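Local coordinates for protein AvrA (Salmonella typhimurium, PDB 6BE0) that binds inositol hexakisphosphate and coenzyme A and, as a YopJ-family effector, probably transfers acetyl groups from acetyl-CoA to serine and threonine residues of target proteins, at residues 64-68 and 292-296; 170-174 and 211-217; 246-250 and 268-272; 85-91 and 111-117. All coordinates share one frame; numbering follows the deposited sequence.

Contact 1: residues 64-68 and 292-296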
# COMPACT_ATOMS: atom_id res chain seq x y z
N TYR A 64 15.51 -1.36 4.81
CA TYR A 64 15.22 -2.57 4.04
C TYR A 64 14.73 -2.25 2.62
O TYR A 64 14.40 -3.16 1.86
CB TYR A 64 14.17 -3.41 4.76
CG TYR A 64 14.58 -3.82 6.16
CD1 TYR A 64 15.44 -4.89 6.37
CD2 TYR A 64 14.10 -3.14 7.27
CE1 TYR A 64 15.81 -5.27 7.64
CE2 TYR A 64 14.47 -3.51 8.55
CZ TYR A 64 15.32 -4.58 8.73
OH TYR A 64 15.69 -4.95 10.00
N GLU A 65 14.68 -0.97 2.28
CA GLU A 65 14.13 -0.52 1.00
C GLU A 65 14.81 -1.18 -0.19
O GLU A 65 14.14 -1.67 -1.10
CB GLU A 65 14.24 1.00 0.87
CG GLU A 65 13.60 1.78 2.00
CD GLU A 65 13.62 3.28 1.76
OE1 GLU A 65 14.18 3.71 0.74
OE2 GLU A 65 13.07 4.01 2.61
N GLU A 66 16.14 -1.17 -0.18
CA GLU A 66 16.91 -1.70 -1.30
C GLU A 66 16.60 -3.17 -1.54
O GLU A 66 16.48 -3.60 -2.69
CB GLU A 66 18.41 -1.51 -1.04
CG GLU A 66 19.31 -2.10 -2.12
CD GLU A 66 18.98 -1.58 -3.51
OE1 GLU A 66 19.10 -0.36 -3.73
OE2 GLU A 66 18.61 -2.40 -4.38
N THR A 67 16.48 -3.94 -0.47
CA THR A 67 16.20 -5.37 -0.59
C THR A 67 14.77 -5.58 -1.08
O THR A 67 14.53 -6.43 -1.94
CB THR A 67 16.41 -6.10 0.75
OG1 THR A 67 17.75 -5.89 1.21
CG2 THR A 67 16.16 -7.60 0.58
N ASP A 68 13.83 -4.82 -0.53
CA ASP A 68 12.44 -4.88 -0.99
C ASP A 68 12.36 -4.63 -2.49
O ASP A 68 11.68 -5.36 -3.21
CB ASP A 68 11.57 -3.86 -0.25
CG ASP A 68 11.25 -4.28 1.17
OD1 ASP A 68 11.47 -5.46 1.52
OD2 ASP A 68 10.76 -3.42 1.94
N ARG A 292 7.15 -8.69 5.90
CA ARG A 292 8.27 -8.84 4.97
C ARG A 292 8.83 -10.26 5.06
O ARG A 292 9.11 -10.89 4.04
CB ARG A 292 9.38 -7.82 5.27
CG ARG A 292 10.62 -8.02 4.41
CD ARG A 292 11.73 -7.02 4.72
NE ARG A 292 11.36 -5.65 4.37
CZ ARG A 292 11.00 -4.70 5.23
NH1 ARG A 292 10.96 -4.95 6.54
NH2 ARG A 292 10.69 -3.50 4.78
N ILE A 293 8.98 -10.75 6.28
CA ILE A 293 9.53 -12.08 6.52
C ILE A 293 8.60 -13.15 5.93
O ILE A 293 9.07 -14.10 5.31
CB ILE A 293 9.74 -12.33 8.03
CG1 ILE A 293 10.78 -11.35 8.57
CG2 ILE A 293 10.18 -13.77 8.28
CD1 ILE A 293 10.95 -11.38 10.08
N ALA A 294 7.30 -12.98 6.15
CA ALA A 294 6.32 -13.90 5.59
C ALA A 294 6.41 -13.93 4.07
O ALA A 294 6.46 -14.99 3.45
CB ALA A 294 4.92 -13.51 6.03
N GLU A 295 6.44 -12.73 3.48
CA GLU A 295 6.52 -12.58 2.04
C GLU A 295 7.77 -13.25 1.46
O GLU A 295 7.70 -13.94 0.44
CB GLU A 295 6.49 -11.10 1.67
CG GLU A 295 5.13 -10.44 1.83
CD GLU A 295 4.20 -10.70 0.66
OE1 GLU A 295 4.46 -11.65 -0.12
OE2 GLU A 295 3.22 -9.94 0.50
N TYR A 296 8.91 -13.04 2.12
CA TYR A 296 10.16 -13.64 1.67
C TYR A 296 10.12 -15.16 1.79
O TYR A 296 10.54 -15.88 0.88
CB TYR A 296 11.35 -13.10 2.47
CG TYR A 296 11.74 -11.67 2.15
CD1 TYR A 296 10.91 -10.83 1.41
CD2 TYR A 296 12.95 -11.15 2.59
CE1 TYR A 296 11.28 -9.53 1.12
CE2 TYR A 296 13.33 -9.86 2.31
CZ TYR A 296 12.49 -9.05 1.57
OH TYR A 296 12.87 -7.76 1.29
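Tyr64, just ahead of helix 65-82, lays its CB over the centre of one face of the Arg292 guanidinium, 3.5 Å from CZ. Its ring follows at a shallow 23° to the guanidinium plane, with CD2 toward NH1, while the phenol OH is hydrogen-bonded to Glu53 of helix 40-55. One turn on, the methyl CG2 of Thr67 rests 3.4 Å from the phenol OH of Tyr296. Asp68 then supplies the polar centre. Arg292, bent at chi3 (-67°), presents NE and NH2 side-on to the Asp68 carboxylate: NE reaches OD1 at 2.9 Å and NH2 reaches OD2 at 2.8 Å, both bonds fairly straight. Carboxylate and guanidinium are nearly coplanar, 12° apart, and NE uses the syn lone pair of OD1. That same oxygen also accepts from Tyr296 OH at 2.7 Å, a donor lying almost in line with the C-O bond, its ring nearly perpendicular to the carboxylate. NH2 has a second anionic partner in Glu185, so two acids share one arginine. In this buried setting the salt bridge and the phenol bond join the start of helix 65-82 to helix 287-300 and would be expected to keep Asp68 ionised.

Contact 2: residues 170-174 and 211-217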
# COMPACT_ATOMS: atom_id res chain seq x y z
N CYS A 170 -10.55 10.68 -17.63
CA CYS A 170 -9.65 10.06 -16.67
C CYS A 170 -9.51 10.95 -15.44
O CYS A 170 -9.12 12.12 -15.55
CB CYS A 170 -8.28 9.81 -17.31
SG CYS A 170 -7.10 8.95 -16.25
N TYR A 171 -9.82 10.40 -14.27
CA TYR A 171 -9.82 11.16 -13.02
C TYR A 171 -8.81 10.60 -12.03
O TYR A 171 -8.77 9.39 -11.79
CB TYR A 171 -11.23 11.16 -12.42
CG TYR A 171 -12.27 11.74 -13.34
CD1 TYR A 171 -12.96 10.94 -14.24
CD2 TYR A 171 -12.56 13.10 -13.33
CE1 TYR A 171 -13.91 11.47 -15.08
CE2 TYR A 171 -13.51 13.64 -14.17
CZ TYR A 171 -14.18 12.81 -15.05
OH TYR A 171 -15.13 13.34 -15.90
N PHE A 172 -8.01 11.49 -11.45
CA PHE A 172 -6.93 11.10 -10.55
C PHE A 172 -7.12 11.67 -9.14
O PHE A 172 -7.61 12.79 -8.97
CB PHE A 172 -5.59 11.55 -11.11
CG PHE A 172 -4.44 11.40 -10.14
CD1 PHE A 172 -4.00 12.48 -9.40
CD2 PHE A 172 -3.82 10.17 -9.97
CE1 PHE A 172 -2.95 12.34 -8.51
CE2 PHE A 172 -2.77 10.03 -9.08
CZ PHE A 172 -2.34 11.11 -8.35
N ALA A 173 -6.72 10.89 -8.15
CA ALA A 173 -6.76 11.32 -6.76
C ALA A 173 -5.63 10.67 -5.97
O ALA A 173 -5.24 9.53 -6.25
CB ALA A 173 -8.10 10.98 -6.13
N MET A 174 -5.09 11.40 -5.00
CA MET A 174 -4.05 10.88 -4.13
C MET A 174 -4.59 10.81 -2.71
O MET A 174 -5.21 11.75 -2.23
CB MET A 174 -2.80 11.77 -4.21
CG MET A 174 -1.69 11.38 -3.26
SD MET A 174 -0.20 12.34 -3.57
CE MET A 174 0.41 12.57 -1.90
N ASN A 211 -14.43 9.74 -6.85
CA ASN A 211 -13.29 10.26 -7.60
C ASN A 211 -13.72 10.67 -9.00
O ASN A 211 -13.38 11.75 -9.49
CB ASN A 211 -12.17 9.23 -7.67
CG ASN A 211 -10.92 9.76 -8.35
OD1 ASN A 211 -10.67 10.96 -8.36
ND2 ASN A 211 -10.13 8.86 -8.92
N ILE A 212 -14.49 9.80 -9.65
CA ILE A 212 -15.00 10.04 -10.99
C ILE A 212 -15.96 11.22 -11.02
O ILE A 212 -15.91 12.06 -11.91
CB ILE A 212 -15.70 8.79 -11.56
CG1 ILE A 212 -14.66 7.70 -11.86
CG2 ILE A 212 -16.47 9.12 -12.83
CD1 ILE A 212 -15.26 6.37 -12.25
N CYS A 213 -16.86 11.27 -10.04
CA CYS A 213 -17.86 12.33 -9.97
C CYS A 213 -17.27 13.60 -9.37
O CYS A 213 -17.98 14.60 -9.21
CB CYS A 213 -19.06 11.86 -9.15
SG CYS A 213 -19.95 10.46 -9.88
N GLU A 214 -15.98 13.56 -9.05
CA GLU A 214 -15.27 14.70 -8.49
C GLU A 214 -15.94 15.18 -7.20
O GLU A 214 -16.19 16.37 -7.02
CB GLU A 214 -15.21 15.84 -9.52
CG GLU A 214 -14.74 15.38 -10.90
CD GLU A 214 -14.52 16.54 -11.85
OE1 GLU A 214 -13.63 17.38 -11.57
OE2 GLU A 214 -15.22 16.62 -12.88
N ARG A 215 -16.21 14.23 -6.31
CA ARG A 215 -16.79 14.51 -5.00
C ARG A 215 -15.89 14.00 -3.88
O ARG A 215 -16.32 13.90 -2.73
CB ARG A 215 -18.17 13.86 -4.87
CG ARG A 215 -19.15 14.22 -5.98
CD ARG A 215 -20.53 13.66 -5.67
NE ARG A 215 -20.50 12.20 -5.47
CZ ARG A 215 -20.98 11.30 -6.33
NH1 ARG A 215 -21.55 11.67 -7.46
NH2 ARG A 215 -20.89 10.01 -6.04
N LEU A 216 -14.65 13.69 -4.22
CA LEU A 216 -13.73 13.06 -3.28
C LEU A 216 -12.84 14.09 -2.60
O LEU A 216 -12.93 14.29 -1.38
CB LEU A 216 -12.87 12.02 -4.00
CG LEU A 216 -11.92 11.19 -3.13
CD1 LEU A 216 -12.69 10.38 -2.10
CD2 LEU A 216 -11.08 10.28 -4.01
N CYS A 217 -11.98 14.74 -3.38
CA CYS A 217 -11.03 15.70 -2.85
C CYS A 217 -11.58 17.12 -2.90
O CYS A 217 -11.43 17.89 -1.95
CB CYS A 217 -9.71 15.62 -3.62
SG CYS A 217 -8.89 14.02 -3.53
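Tyr171 projects from edge strand 170-176 as a flat plate against the C-terminal end of helix 205-212. The carbonyl O of Ile212 sits over the centre of one ring face, 3.7 Å from CE2, and the CA of Ile212 makes a CH-pi contact with that ring, 4.3 Å from the centroid. Around this plate, the Ile212 methyl CG2 approaches CE1, while the chain of Glu214 runs across near CD2 and CE2, bringing OE2 to 3.7 Å from CE2. Two residues along, the small bump of Ala173 fits a hollow with three walls: its CB meets Asn211 OD1 at 3.4 Å, Leu216 CD2 at 3.7 Å and Cys217 SG at 4.1 Å. The Asn211 side chain, its CG trans to the backbone N (chi1 -176°), slots between the Tyr171 and Ala173 positions. From there ND2 gives a weak, bent bond to Tyr171 O at 3.2 Å, and it is also hydrogen-bonded to Ser138 on the adjoining strand 136-143. At Glu214 a positive phi (58°) turns the chain back toward Ala173. This is a Schellman motif at a helix C-terminus, packed on the edge strand of the mixed central sheet.

Contact 3: residues 246-250 and 268-272. With IHP (inositol hexakisphosphate), chain B.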
# COMPACT_ATOMS: atom_id res chain seq x y z
N LEU A 246 -4.98 4.06 15.12
CA LEU A 246 -6.07 3.10 15.10
C LEU A 246 -7.29 3.64 15.83
O LEU A 246 -8.43 3.43 15.39
CB LEU A 246 -5.64 1.77 15.73
CG LEU A 246 -4.72 0.87 14.90
CD1 LEU A 246 -4.31 -0.35 15.72
CD2 LEU A 246 -5.40 0.43 13.61
N ASN A 247 -7.06 4.35 16.93
CA ASN A 247 -8.15 4.97 17.68
C ASN A 247 -8.89 6.00 16.83
O ASN A 247 -10.08 6.23 17.01
CB ASN A 247 -7.63 5.65 18.95
CG ASN A 247 -7.01 4.67 19.92
OD1 ASN A 247 -7.23 3.46 19.83
ND2 ASN A 247 -6.22 5.19 20.86
N GLU A 248 -8.17 6.62 15.90
CA GLU A 248 -8.77 7.61 15.01
C GLU A 248 -9.63 6.93 13.95
O GLU A 248 -10.63 7.49 13.50
CB GLU A 248 -7.69 8.46 14.35
CG GLU A 248 -6.95 9.38 15.32
CD GLU A 248 -5.72 10.01 14.71
OE1 GLU A 248 -5.56 9.93 13.47
OE2 GLU A 248 -4.91 10.58 15.47
N TYR A 249 -9.24 5.72 13.55
CA TYR A 249 -9.99 4.99 12.54
C TYR A 249 -11.30 4.43 13.10
O TYR A 249 -12.34 4.51 12.46
CB TYR A 249 -9.15 3.86 11.95
CG TYR A 249 -9.92 3.02 10.95
CD1 TYR A 249 -10.21 3.52 9.69
CD2 TYR A 249 -10.36 1.74 11.27
CE1 TYR A 249 -10.92 2.77 8.77
CE2 TYR A 249 -11.06 0.98 10.36
CZ TYR A 249 -11.34 1.50 9.11
OH TYR A 249 -12.04 0.75 8.20
N VAL A 250 -11.23 3.85 14.30
CA VAL A 250 -12.41 3.25 14.92
C VAL A 250 -13.42 4.30 15.36
O VAL A 250 -14.60 4.01 15.53
CB VAL A 250 -12.03 2.38 16.14
CG1 VAL A 250 -11.15 1.22 15.71
CG2 VAL A 250 -11.33 3.23 17.18
N LEU A 268 -9.02 -6.23 15.25
CA LEU A 268 -8.04 -5.25 14.80
C LEU A 268 -7.10 -4.86 15.94
O LEU A 268 -5.89 -4.78 15.77
CB LEU A 268 -8.74 -4.01 14.24
CG LEU A 268 -7.85 -2.89 13.72
CD1 LEU A 268 -7.10 -3.33 12.47
CD2 LEU A 268 -8.68 -1.65 13.44
N TYR A 269 -7.68 -4.61 17.12
CA TYR A 269 -6.91 -4.24 18.29
C TYR A 269 -6.10 -5.41 18.83
O TYR A 269 -4.93 -5.26 19.18
CB TYR A 269 -7.83 -3.72 19.40
CG TYR A 269 -8.23 -2.26 19.29
CD1 TYR A 269 -7.40 -1.33 18.66
CD2 TYR A 269 -9.42 -1.81 19.82
CE1 TYR A 269 -7.76 -0.00 18.57
CE2 TYR A 269 -9.79 -0.48 19.73
CZ TYR A 269 -8.95 0.41 19.11
OH TYR A 269 -9.31 1.74 19.02
N GLU A 270 -6.72 -6.58 18.91
CA GLU A 270 -6.05 -7.77 19.42
C GLU A 270 -4.84 -8.12 18.55
O GLU A 270 -3.81 -8.55 19.06
CB GLU A 270 -7.02 -8.95 19.48
CG GLU A 270 -8.00 -8.89 20.65
CD GLU A 270 -8.86 -10.13 20.75
OE1 GLU A 270 -9.02 -10.84 19.74
OE2 GLU A 270 -9.39 -10.40 21.86
N ARG A 271 -4.98 -7.93 17.25
CA ARG A 271 -3.88 -8.20 16.33
C ARG A 271 -2.76 -7.18 16.48
O ARG A 271 -1.58 -7.53 16.42
CB ARG A 271 -4.36 -8.21 14.88
CG ARG A 271 -3.22 -8.04 13.90
CD ARG A 271 -3.57 -8.43 12.47
NE ARG A 271 -2.49 -8.01 11.58
CZ ARG A 271 -1.29 -8.56 11.54
NH1 ARG A 271 -0.98 -9.58 12.34
NH2 ARG A 271 -0.37 -8.11 10.70
N PHE A 272 -3.12 -5.91 16.66
CA PHE A 272 -2.14 -4.85 16.83
C PHE A 272 -1.21 -5.14 17.99
O PHE A 272 0.00 -4.93 17.90
CB PHE A 272 -2.83 -3.50 17.05
CG PHE A 272 -1.89 -2.39 17.44
CD1 PHE A 272 -1.14 -1.74 16.48
CD2 PHE A 272 -1.76 -2.01 18.76
CE1 PHE A 272 -0.27 -0.72 16.84
CE2 PHE A 272 -0.89 -1.00 19.12
CZ PHE A 272 -0.15 -0.35 18.16
C1 IHP B . -4.32 -13.28 4.45
C2 IHP B . -3.28 -12.16 4.38
C3 IHP B . -2.79 -11.79 5.77
C4 IHP B . -2.28 -13.01 6.51
C5 IHP B . -3.43 -13.98 6.70
C6 IHP B . -3.95 -14.46 5.34
O11 IHP B . -4.57 -13.73 3.13
P1 IHP B . -5.91 -13.24 2.41
O21 IHP B . -5.62 -12.94 0.96
O31 IHP B . -6.44 -11.98 3.07
O41 IHP B . -6.94 -14.33 2.50
O12 IHP B . -2.18 -12.56 3.54
P2 IHP B . -1.88 -11.76 2.20
O22 IHP B . -3.13 -11.65 1.36
O32 IHP B . -1.40 -10.36 2.52
O42 IHP B . -0.82 -12.48 1.41
O13 IHP B . -1.77 -10.80 5.67
P3 IHP B . -2.08 -9.32 6.18
O23 IHP B . -1.44 -8.32 5.25
O33 IHP B . -3.57 -9.06 6.23
O43 IHP B . -1.50 -9.13 7.56
O14 IHP B . -1.66 -12.64 7.75
P4 IHP B . -2.45 -12.10 9.04
O24 IHP B . -1.73 -10.90 9.61
O34 IHP B . -3.87 -11.69 8.71
O44 IHP B . -2.48 -13.16 10.11
O15 IHP B . -3.06 -15.10 7.50
P5 IHP B . -4.16 -15.78 8.41
O25 IHP B . -5.54 -15.36 7.97
O35 IHP B . -4.03 -17.28 8.30
O45 IHP B . -3.98 -15.38 9.86
O16 IHP B . -2.97 -15.29 4.71
P6 IHP B . -3.41 -16.68 4.15
O26 IHP B . -2.19 -17.49 3.80
O36 IHP B . -4.22 -17.42 5.18
O46 IHP B . -4.24 -16.50 2.90
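Leu246 is the hub of an antiparallel helix pair, helix 243-252 against helix 268-273, whose short segments run at 172° to one another with axes 12.0 Å apart. The gap is filled by leucine, valine and aromatic side chains. On the tight, apolar side the two methyls of Leu246 part company: CD1 presses on Phe272 CD1 at 3.5 Å, and CD2 meets Leu268 CD2 at 3.9 Å. Leu268 CD2 also has more distant neighbours in Tyr249 and Val250. The Tyr249 ring only grazes Leu268; it is stacked with Tyr237 and bonded through its OH to Leu232 O. Phe272, in turn, is close to Ala243 of the coenzyme A site, so this hydrophobic patch backs onto that pocket.

The outer side is looser and partly exposed. Here Tyr269 reaches across the gap to the opposite helix, with the CB of Leu246 at its ring edge, 4.0 Å from CE1. Its OH forms a weak hydrogen bond to Asn247 OD1 at 2.8 Å, the amide standing 79° from the ring plane. Val250 points back against the Tyr269 side chain, its CG2 near the same hydroxyl.

Arg271 turns away from this pairing toward inositol hexakisphosphate, where Lys238, Lys263 and Lys291 also bind. Its extended chain brings the guanidinium against a phosphate, and IHP O24 stands over the centre of one face, 3.1 Å from Arg271 CZ.

Contact 4: residues 85-91 and 111-117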
# COMPACT_ATOMS: atom_id res chain seq x y z
N GLU A 85 -6.90 -12.51 -10.34
CA GLU A 85 -7.70 -11.33 -10.69
C GLU A 85 -7.06 -10.03 -10.20
O GLU A 85 -7.57 -8.94 -10.47
CB GLU A 85 -9.12 -11.46 -10.11
CG GLU A 85 -9.93 -12.60 -10.72
CD GLU A 85 -11.35 -12.66 -10.18
OE1 GLU A 85 -11.69 -11.84 -9.30
OE2 GLU A 85 -12.12 -13.53 -10.63
N LEU A 86 -5.95 -10.16 -9.49
CA LEU A 86 -5.27 -9.01 -8.89
C LEU A 86 -4.76 -8.02 -9.94
O LEU A 86 -4.92 -6.81 -9.78
CB LEU A 86 -4.10 -9.49 -8.02
CG LEU A 86 -3.20 -8.42 -7.41
CD1 LEU A 86 -3.95 -7.60 -6.38
CD2 LEU A 86 -1.97 -9.07 -6.78
N ASN A 87 -4.15 -8.54 -11.00
CA ASN A 87 -3.56 -7.72 -12.05
C ASN A 87 -2.60 -6.68 -11.50
O ASN A 87 -2.82 -5.47 -11.64
CB ASN A 87 -4.66 -7.02 -12.86
CG ASN A 87 -5.46 -7.99 -13.72
OD1 ASN A 87 -5.01 -9.10 -14.00
ND2 ASN A 87 -6.64 -7.56 -14.14
N LEU A 88 -1.52 -7.15 -10.87
CA LEU A 88 -0.52 -6.26 -10.30
C LEU A 88 0.68 -6.10 -11.23
O LEU A 88 1.19 -7.08 -11.77
CB LEU A 88 -0.06 -6.78 -8.94
CG LEU A 88 0.88 -5.86 -8.15
CD1 LEU A 88 0.25 -4.49 -7.91
CD2 LEU A 88 1.27 -6.50 -6.83
N LYS A 89 1.10 -4.86 -11.41
CA LYS A 89 2.28 -4.54 -12.20
C LYS A 89 3.27 -3.73 -11.37
O LYS A 89 2.88 -2.85 -10.61
CB LYS A 89 1.90 -3.75 -13.46
CG LYS A 89 1.26 -4.58 -14.56
CD LYS A 89 2.27 -5.54 -15.18
CE LYS A 89 1.74 -6.18 -16.45
NZ LYS A 89 2.70 -7.17 -16.99
N PHE A 90 4.55 -4.05 -11.51
CA PHE A 90 5.61 -3.28 -10.86
C PHE A 90 6.25 -2.35 -11.87
O PHE A 90 6.80 -2.79 -12.88
CB PHE A 90 6.66 -4.21 -10.24
CG PHE A 90 7.83 -3.48 -9.64
CD1 PHE A 90 7.63 -2.47 -8.71
CD2 PHE A 90 9.12 -3.82 -9.99
CE1 PHE A 90 8.71 -1.81 -8.16
CE2 PHE A 90 10.20 -3.16 -9.44
CZ PHE A 90 10.00 -2.15 -8.52
N VAL A 91 6.17 -1.05 -11.59
CA VAL A 91 6.75 -0.03 -12.45
C VAL A 91 7.79 0.75 -11.67
O VAL A 91 7.67 0.92 -10.45
CB VAL A 91 5.67 0.92 -13.02
CG1 VAL A 91 4.73 0.16 -13.94
CG2 VAL A 91 4.89 1.59 -11.89
N SER A 111 -9.76 -3.39 -14.15
CA SER A 111 -9.33 -3.48 -12.77
C SER A 111 -7.87 -3.90 -12.69
O SER A 111 -7.52 -5.00 -13.12
CB SER A 111 -10.21 -4.46 -11.99
OG SER A 111 -9.73 -4.66 -10.68
N ALA A 112 -7.03 -3.03 -12.16
CA ALA A 112 -5.60 -3.31 -12.06
C ALA A 112 -4.95 -2.50 -10.95
O ALA A 112 -5.50 -1.50 -10.49
CB ALA A 112 -4.92 -3.04 -13.39
N ARG A 113 -3.77 -2.94 -10.53
CA ARG A 113 -3.00 -2.24 -9.51
C ARG A 113 -1.55 -2.09 -9.95
O ARG A 113 -1.05 -2.86 -10.76
CB ARG A 113 -3.06 -2.98 -8.17
CG ARG A 113 -4.42 -2.93 -7.50
CD ARG A 113 -5.31 -4.07 -7.96
NE ARG A 113 -6.71 -3.81 -7.69
CZ ARG A 113 -7.72 -4.57 -8.11
NH1 ARG A 113 -7.47 -5.66 -8.83
NH2 ARG A 113 -8.97 -4.25 -7.81
N PHE A 114 -0.89 -1.08 -9.39
CA PHE A 114 0.49 -0.78 -9.74
C PHE A 114 1.32 -0.48 -8.51
O PHE A 114 0.96 0.39 -7.72
CB PHE A 114 0.56 0.41 -10.69
CG PHE A 114 -0.23 0.22 -11.96
CD1 PHE A 114 -1.55 0.63 -12.03
CD2 PHE A 114 0.35 -0.35 -13.07
CE1 PHE A 114 -2.28 0.46 -13.19
CE2 PHE A 114 -0.37 -0.52 -14.24
CZ PHE A 114 -1.68 -0.11 -14.30
N LEU A 115 2.43 -1.20 -8.34
CA LEU A 115 3.47 -0.79 -7.41
C LEU A 115 4.44 0.10 -8.17
O LEU A 115 5.08 -0.35 -9.12
CB LEU A 115 4.20 -1.98 -6.80
CG LEU A 115 3.40 -2.93 -5.90
CD1 LEU A 115 4.36 -3.87 -5.18
CD2 LEU A 115 2.54 -2.17 -4.90
N VAL A 116 4.54 1.35 -7.75
CA VAL A 116 5.35 2.34 -8.46
C VAL A 116 6.43 2.92 -7.56
O VAL A 116 6.15 3.43 -6.48
CB VAL A 116 4.47 3.48 -9.03
CG1 VAL A 116 3.58 4.09 -7.94
CG2 VAL A 116 5.34 4.55 -9.69
N ASN A 117 7.68 2.82 -8.02
CA ASN A 117 8.78 3.53 -7.38
C ASN A 117 8.80 4.96 -7.89
O ASN A 117 9.20 5.22 -9.02
CB ASN A 117 10.11 2.84 -7.66
CG ASN A 117 11.26 3.49 -6.91
OD1 ASN A 117 11.05 4.34 -6.04
ND2 ASN A 117 12.49 3.10 -7.24
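Bent at chi2 (88°), Arg113 folds its side chain back toward the chain entering strand 88-91, and NH1 gives a nearly straight bond of 3.0 Å to Leu86 O. That oxygen lies in the guanidinium plane, although NH1 approaches it from above the carbonyl plane; NE forms a salt bridge with Asp129. Asn87, with CG beside its backbone N (chi1 -70°), directs ND2 to Ser111 O at 2.9 Å, with the acceptor nearly in its amide plane. Beyond these side-chain bonds the backbones run parallel. Asn87 O accepts from Arg113 N at 2.9 Å, Lys89 uses both its N and its O, toward Arg113 O and Leu115 N, and Val91 does likewise with Leu115 O and Asn117 N. Leu88, Phe90, Arg113 and Leu115 share one face, where Leu88 CD1 lies 3.6 Å from Arg113 CB and Phe90 CD1 lies 4.0 Å from Leu115 CB. Lys89, Val91, Phe114 and Val116 occupy the other: the CB of Lys89 touches the Phe114 ring obliquely, and Val91 CG2 packs 3.5 Å from Val116 CB. Helix 94-106 covers Val91 and Phe114. The two strands and this intervening helix form a beta-alpha-beta unit at the edge of the mixed central sheet.

Contacts 2 and 4 involve the same mixed sheet at its two outermost strands, 170-176 and 88-91, with centres about 19 Å apart. Contact 1 lies on the other side of the chain's centre from contact 2, but only about 6 Å from contact 4 at the nearest atoms; helix 65-82 leads from one to the other. Contact 3 lies about 9 Å from contact 1 but about 17 Å from contact 4, nearest atoms. Inositol hexakisphosphate relates three of them: contact 3 supplies Arg271, contact 4 brings Leu86 within about 9 Å of it, and Arg292 of contact 1 is about 11 Å away. Coenzyme A lies about 5 Å from Phe272 and about 9 Å from Tyr64, side chains of contacts 3 and 1.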